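Local coordinates for PDZ domain protein (Parabacteroides distasonis, PDB 4L8N) that is of unknown function but combines N-terminal and C-terminal PDZ domains with a DUF4136 domain and binds magnesium, at residues Leu119-Glu124 and Tyr415-Tyr420; Pro184-Gln189 and Ile246-Gln251. One frame throughout, in Å; residues are numbered along the deposited sequence.

Contact 1 of 2, residues Leu119-Glu124 and Tyr415-Tyr420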
loop_
_atom_site.group_PDB
_atom_site.type_symbol
_atom_site.label_atom_id
_atom_site.label_comp_id
_atom_site.label_asym_id
_atom_site.label_seq_id
_atom_site.Cartn_x
_atom_site.Cartn_y
_atom_site.Cartn_z
ATOM N N LEU A 119 29.683 -8.082 18.006
ATOM C CA LEU A 119 28.526 -7.606 17.226
ATOM C C LEU A 119 27.276 -8.410 17.552
ATOM O O LEU A 119 26.168 -7.902 17.438
ATOM C CB LEU A 119 28.774 -7.651 15.716
ATOM C CG LEU A 119 29.567 -6.510 15.102
ATOM C CD1 LEU A 119 29.564 -6.622 13.587
ATOM C CD2 LEU A 119 28.999 -5.153 15.482
ATOM N N GLU A 120 27.482 -9.662 17.965
ATOM C CA GLU A 120 26.501 -10.641 18.403
ATOM C C GLU A 120 25.664 -10.110 19.538
ATOM O O GLU A 120 24.512 -10.513 19.681
ATOM C CB GLU A 120 27.225 -11.911 18.888
ATOM C CG GLU A 120 27.805 -12.751 17.772
ATOM C CD GLU A 120 29.247 -12.502 17.389
ATOM O OE1 GLU A 120 29.760 -11.379 17.602
ATOM O OE2 GLU A 120 29.861 -13.445 16.845
ATOM N N THR A 121 26.258 -9.239 20.377
ATOM C CA THR A 121 25.579 -8.697 21.546
ATOM C C THR A 121 25.319 -7.198 21.436
ATOM O O THR A 121 24.363 -6.724 22.056
ATOM C CB THR A 121 26.396 -8.995 22.827
ATOM O OG1 THR A 121 27.658 -8.323 22.789
ATOM C CG2 THR A 121 26.601 -10.476 23.065
ATOM N N THR A 122 26.153 -6.449 20.667
ATOM C CA THR A 122 26.071 -4.980 20.615
ATOM C C THR A 122 25.982 -4.425 19.216
ATOM O O THR A 122 27.006 -4.211 18.559
ATOM C CB THR A 122 27.291 -4.392 21.333
ATOM O OG1 THR A 122 27.451 -5.065 22.590
ATOM C CG2 THR A 122 27.216 -2.861 21.508
ATOM N N ASN A 123 24.757 -4.113 18.787
ATOM C CA ASN A 123 24.523 -3.545 17.457
ATOM C C ASN A 123 23.220 -2.774 17.386
ATOM O O ASN A 123 22.376 -2.873 18.280
ATOM C CB ASN A 123 24.546 -4.638 16.353
ATOM C CG ASN A 123 23.433 -5.656 16.417
ATOM O OD1 ASN A 123 22.288 -5.410 16.008
ATOM N ND2 ASN A 123 23.773 -6.855 16.850
ATOM N N GLU A 124 23.048 -2.042 16.278
ATOM C CA GLU A 124 21.851 -1.280 15.965
ATOM C C GLU A 124 21.385 -1.626 14.577
ATOM O O GLU A 124 22.168 -1.623 13.636
ATOM C CB GLU A 124 22.083 0.229 16.074
ATOM C CG GLU A 124 22.370 0.736 17.470
ATOM C CD GLU A 124 23.086 2.066 17.416
ATOM O OE1 GLU A 124 24.091 2.169 16.673
ATOM O OE2 GLU A 124 22.623 3.013 18.091
ATOM N N TYR A 415 33.786 -7.342 27.347
ATOM C CA TYR A 415 33.183 -8.498 26.683
ATOM C C TYR A 415 33.785 -9.825 27.180
ATOM O O TYR A 415 33.728 -10.824 26.475
ATOM C CB TYR A 415 33.297 -8.348 25.151
ATOM C CG TYR A 415 32.455 -7.213 24.604
ATOM C CD1 TYR A 415 31.063 -7.256 24.666
ATOM C CD2 TYR A 415 33.049 -6.046 24.113
ATOM C CE1 TYR A 415 30.282 -6.202 24.187
ATOM C CE2 TYR A 415 32.277 -4.980 23.645
ATOM C CZ TYR A 415 30.893 -5.076 23.661
ATOM O OH TYR A 415 30.105 -4.067 23.169
ATOM N N TYR A 416 34.256 -9.862 28.436
ATOM C CA TYR A 416 34.872 -11.054 29.024
ATOM C C TYR A 416 33.905 -12.210 29.292
ATOM O O TYR A 416 34.367 -13.310 29.617
ATOM C CB TYR A 416 35.633 -10.705 30.295
ATOM C CG TYR A 416 37.114 -10.717 30.045
ATOM C CD1 TYR A 416 37.646 -10.189 28.865
ATOM C CD2 TYR A 416 37.985 -11.340 30.932
ATOM C CE1 TYR A 416 39.009 -10.255 28.591
ATOM C CE2 TYR A 416 39.350 -11.449 30.649
ATOM C CZ TYR A 416 39.862 -10.868 29.497
ATOM O OH TYR A 416 41.209 -10.910 29.241
ATOM N N PHE A 417 32.600 -11.991 29.111
ATOM C CA PHE A 417 31.586 -13.014 29.294
ATOM C C PHE A 417 31.459 -13.877 27.995
ATOM O O PHE A 417 30.792 -14.921 28.005
ATOM C CB PHE A 417 30.230 -12.349 29.677
ATOM C CG PHE A 417 29.712 -11.373 28.638
ATOM C CD1 PHE A 417 29.027 -11.825 27.512
ATOM C CD2 PHE A 417 29.962 -10.009 28.755
ATOM C CE1 PHE A 417 28.632 -10.934 26.511
ATOM C CE2 PHE A 417 29.542 -9.116 27.764
ATOM C CZ PHE A 417 28.882 -9.582 26.652
ATOM N N ALA A 418 32.074 -13.421 26.883
ATOM C CA ALA A 418 32.009 -14.076 25.572
ATOM C C ALA A 418 33.212 -15.004 25.361
ATOM O O ALA A 418 34.338 -14.583 25.630
ATOM C CB ALA A 418 31.941 -13.023 24.475
ATOM N N PRO A 419 33.017 -16.255 24.856
ATOM C CA PRO A 419 34.157 -17.182 24.705
ATOM C C PRO A 419 35.084 -16.844 23.515
ATOM O O PRO A 419 36.215 -17.351 23.461
ATOM C CB PRO A 419 33.465 -18.531 24.527
ATOM C CG PRO A 419 32.204 -18.200 23.842
ATOM C CD PRO A 419 31.752 -16.931 24.503
ATOM N N TYR A 420 34.604 -15.994 22.562
ATOM C CA TYR A 420 35.418 -15.490 21.452
ATOM C C TYR A 420 36.360 -14.320 21.933
ATOM O O TYR A 420 37.114 -13.780 21.138
ATOM C CB TYR A 420 34.559 -15.073 20.249
ATOM C CG TYR A 420 33.292 -14.316 20.580
ATOM C CD1 TYR A 420 33.313 -12.940 20.789
ATOM C CD2 TYR A 420 32.062 -14.960 20.607
ATOM C CE1 TYR A 420 32.145 -12.228 21.031
ATOM C CE2 TYR A 420 30.888 -14.262 20.867
ATOM C CZ TYR A 420 30.930 -12.892 21.075
ATOM O OH TYR A 420 29.769 -12.195 21.356
#

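Contact 2 of 2, residues Pro184-Gln189 and Ile246-Gln251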
loop_
_atom_site.group_PDB
_atom_site.type_symbol
_atom_site.label_atom_id
_atom_site.label_comp_id
_atom_site.label_asym_id
_atom_site.label_seq_id
_atom_site.Cartn_x
_atom_site.Cartn_y
_atom_site.Cartn_z
ATOM N N PRO A 184 -17.758 -3.239 27.579
ATOM C CA PRO A 184 -16.473 -2.654 27.154
ATOM C C PRO A 184 -16.606 -1.269 26.502
ATOM O O PRO A 184 -17.602 -0.982 25.816
ATOM C CB PRO A 184 -15.946 -3.661 26.136
ATOM C CG PRO A 184 -17.152 -4.348 25.622
ATOM C CD PRO A 184 -18.125 -4.403 26.742
ATOM N N ASP A 185 -15.580 -0.412 26.731
ATOM C CA ASP A 185 -15.472 0.917 26.123
ATOM C C ASP A 185 -15.143 0.749 24.649
ATOM O O ASP A 185 -15.582 1.537 23.816
ATOM C CB ASP A 185 -14.376 1.753 26.816
ATOM C CG ASP A 185 -14.674 2.241 28.225
ATOM O OD1 ASP A 185 -15.883 2.446 28.555
ATOM O OD2 ASP A 185 -13.713 2.513 28.966
ATOM N N LEU A 186 -14.384 -0.320 24.342
ATOM C CA LEU A 186 -13.909 -0.694 23.007
ATOM C C LEU A 186 -14.161 -2.132 22.650
ATOM O O LEU A 186 -13.980 -3.022 23.475
ATOM C CB LEU A 186 -12.374 -0.493 22.915
ATOM C CG LEU A 186 -11.821 0.846 23.321
ATOM C CD1 LEU A 186 -10.336 0.754 23.564
ATOM C CD2 LEU A 186 -12.173 1.893 22.292
ATOM N N LEU A 187 -14.425 -2.368 21.377
ATOM C CA LEU A 187 -14.519 -3.702 20.822
ATOM C C LEU A 187 -13.327 -3.921 19.868
ATOM O O LEU A 187 -13.070 -3.062 19.012
ATOM C CB LEU A 187 -15.855 -3.865 20.104
ATOM C CG LEU A 187 -16.223 -5.289 19.670
ATOM C CD1 LEU A 187 -16.736 -6.111 20.864
ATOM C CD2 LEU A 187 -17.276 -5.245 18.547
ATOM N N ILE A 188 -12.578 -5.032 20.037
ATOM C CA ILE A 188 -11.460 -5.327 19.130
ATOM C C ILE A 188 -11.943 -6.332 18.075
ATOM O O ILE A 188 -12.588 -7.327 18.405
ATOM C CB ILE A 188 -10.134 -5.756 19.849
ATOM C CG1 ILE A 188 -9.403 -4.527 20.446
ATOM C CG2 ILE A 188 -9.161 -6.414 18.870
ATOM C CD1 ILE A 188 -9.879 -4.053 21.681
ATOM N N GLN A 189 -11.663 -6.029 16.806
ATOM C CA GLN A 189 -12.023 -6.854 15.655
ATOM C C GLN A 189 -10.800 -7.111 14.779
ATOM O O GLN A 189 -10.025 -6.201 14.499
ATOM C CB GLN A 189 -13.134 -6.172 14.836
ATOM C CG GLN A 189 -13.946 -7.115 13.935
ATOM C CD GLN A 189 -15.338 -6.575 13.607
ATOM O OE1 GLN A 189 -15.512 -5.639 12.801
ATOM N NE2 GLN A 189 -16.370 -7.162 14.229
ATOM N N ILE A 246 -6.010 -5.125 12.671
ATOM C CA ILE A 246 -6.596 -4.906 13.996
ATOM C C ILE A 246 -7.514 -3.673 13.856
ATOM O O ILE A 246 -7.091 -2.641 13.316
ATOM C CB ILE A 246 -5.538 -4.761 15.144
ATOM C CG1 ILE A 246 -4.554 -5.953 15.194
ATOM C CG2 ILE A 246 -6.200 -4.542 16.514
ATOM C CD1 ILE A 246 -3.257 -5.711 16.061
ATOM N N ARG A 247 -8.769 -3.814 14.323
ATOM C CA ARG A 247 -9.778 -2.757 14.303
ATOM C C ARG A 247 -10.193 -2.464 15.734
ATOM O O ARG A 247 -10.596 -3.389 16.445
ATOM C CB ARG A 247 -10.984 -3.181 13.440
ATOM C CG ARG A 247 -11.728 -2.023 12.774
ATOM C CD ARG A 247 -12.843 -2.508 11.850
ATOM N NE ARG A 247 -12.538 -2.297 10.430
ATOM C CZ ARG A 247 -12.362 -3.272 9.543
ATOM N NH1 ARG A 247 -12.487 -4.543 9.908
ATOM N NH2 ARG A 247 -12.069 -2.983 8.280
ATOM N N ILE A 248 -10.044 -1.179 16.191
ATOM C CA ILE A 248 -10.437 -0.785 17.570
ATOM C C ILE A 248 -11.721 0.074 17.463
ATOM O O ILE A 248 -11.660 1.243 17.060
ATOM C CB ILE A 248 -9.304 -0.091 18.403
ATOM C CG1 ILE A 248 -8.072 -1.013 18.589
ATOM C CG2 ILE A 248 -9.855 0.449 19.755
ATOM C CD1 ILE A 248 -6.871 -0.400 19.375
ATOM N N ILE A 249 -12.884 -0.534 17.779
ATOM C CA ILE A 249 -14.191 0.112 17.606
ATOM C C ILE A 249 -14.748 0.675 18.922
ATOM O O ILE A 249 -14.944 -0.064 19.887
ATOM C CB ILE A 249 -15.221 -0.868 16.936
ATOM C CG1 ILE A 249 -14.687 -1.484 15.625
ATOM C CG2 ILE A 249 -16.572 -0.188 16.693
ATOM C CD1 ILE A 249 -14.795 -2.952 15.615
ATOM N N ASP A 250 -15.074 1.973 18.907
ATOM C CA ASP A 250 -15.700 2.730 19.993
ATOM C C ASP A 250 -17.087 2.177 20.303
ATOM O O ASP A 250 -17.881 1.969 19.381
ATOM C CB ASP A 250 -15.811 4.201 19.563
ATOM C CG ASP A 250 -16.461 5.186 20.523
ATOM O OD1 ASP A 250 -16.753 4.795 21.678
ATOM O OD2 ASP A 250 -16.664 6.360 20.119
ATOM N N GLN A 251 -17.393 1.989 21.598
ATOM C CA GLN A 251 -18.695 1.515 22.056
ATOM C C GLN A 251 -19.399 2.551 22.914
ATOM O O GLN A 251 -20.591 2.394 23.185
ATOM C CB GLN A 251 -18.571 0.216 22.873
ATOM C CG GLN A 251 -17.883 -0.963 22.200
ATOM C CD GLN A 251 -18.564 -1.427 20.953
ATOM O OE1 GLN A 251 -18.195 -1.045 19.846
ATOM N NE2 GLN A 251 -19.563 -2.269 21.109
#

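Contact 1 of 2, residues Leu119-Glu124 and Tyr415-Tyr420
Thr122 and Tyr415 form the tight end of this contact, where the threonine OG1 comes to the edge of the ring, 2.9 Å from Tyr415 OH and within hydrogen-bonding distance. With OG1 turned beside its own backbone N (chi1 -47°) and CG2 anti to that N, Thr122 brings both branches to the phenol oxygen, CG2 at 3.5 Å from Tyr415 OH. Both residues are buried, and Tyr415 OH is hydrogen-bonded to Ala111 O.

Packing is looser around the partly exposed Thr121, whose CG2 lies 4.0 Å from Phe417 CE1 at the edge of that ring and equally far from Tyr420 OH. Partly exposed Glu120 runs counter to Tyr420, with CB 3.6 Å from Tyr420 OH and OE2 over a face of the ring. The carboxylate plane is tilted only 15° from that of the ring, and Trp390 N binds OE2. The backbones stay well separated, so side chains alone bridge the two segments.

Ser118 bonds both Thr121 OG1 and Tyr420 OH. The contact thus joins the lead-in to strand 123-135, just after helix 107-113, to the loop between helix 395-402 and strand 429-435, with strand 298-309 alongside.

Contact 2 of 2, residues Pro184-Gln189 and Ile246-Gln251
The strands carrying Leu186-Gln189 and Ile246-Asp250 run antiparallel, their directions 156° apart. Leu187 and Ile249 form a hydrogen-bonded pair, with Leu187 N to Ile249 O and Ile249 N to Leu187 O both 2.8 Å and nearly straight. Gln189 and Arg247 repeat the pattern, with Gln189 N to Arg247 O at 2.9 Å and Arg247 N to Gln189 O at 2.7 Å. Beyond the regular pairing, Gln251 N still reaches Asp185 O at 2.9 Å. Between the bonded pairs, the CA-H groups of Leu186 and Ile188 point to Ile249 O and Arg247 O.

Leu186, Ile188 and Ile248 share one face of the sheet. Ile248 CG2 packs against the flank of the Leu186 branch, touching both methyls, 3.7 Å from Leu186 CD2, while Ile188 and Ile248 project together from the sheet, CG1 beside CG1. On the other face Ile249 CD1 crosses to Gln189 CB at 3.7 Å. With CG set beside its backbone N (chi1 -56°) and the chain bent at the next bond, Gln251 brings its CD to 3.7 Å from Leu187 CB and its CB and CG beside Pro184 O. With an alanine here, Leu187 CB would probably lose the cover of the amide end, leaving a gap at the strand margin.

In the conformer described, one of two modelled, Arg247 NE is salt-bridged to Glu261; Gln189 OE1 bonds Ser137 of the second subunit. Strand 147-150 flanks 186-196 and strand 258-268 flanks 240-250, while helix 158-175 packs on Ile188 and Ile246.

Contacts 1 and 2 reach the same mixed sheet but do not touch: their centres are 44 Å apart and their nearest atoms about 25 Å, on opposite sides of the chain's centre. Strand 258-268 separates the two regions, pairing with strand 240-250 of contact 2 on one side and with strand 123-135, which begins in contact 1, on the other. Contact 2 is a main-chain pairing within the DUF4136 region, whereas contact 1 ties the start of a sheet strand to a distant loop by side chains. Neither lies at the magnesium ligands Glu239 and Asp270. Glu239 immediately precedes strand 240-250, whose far end enters contact 2.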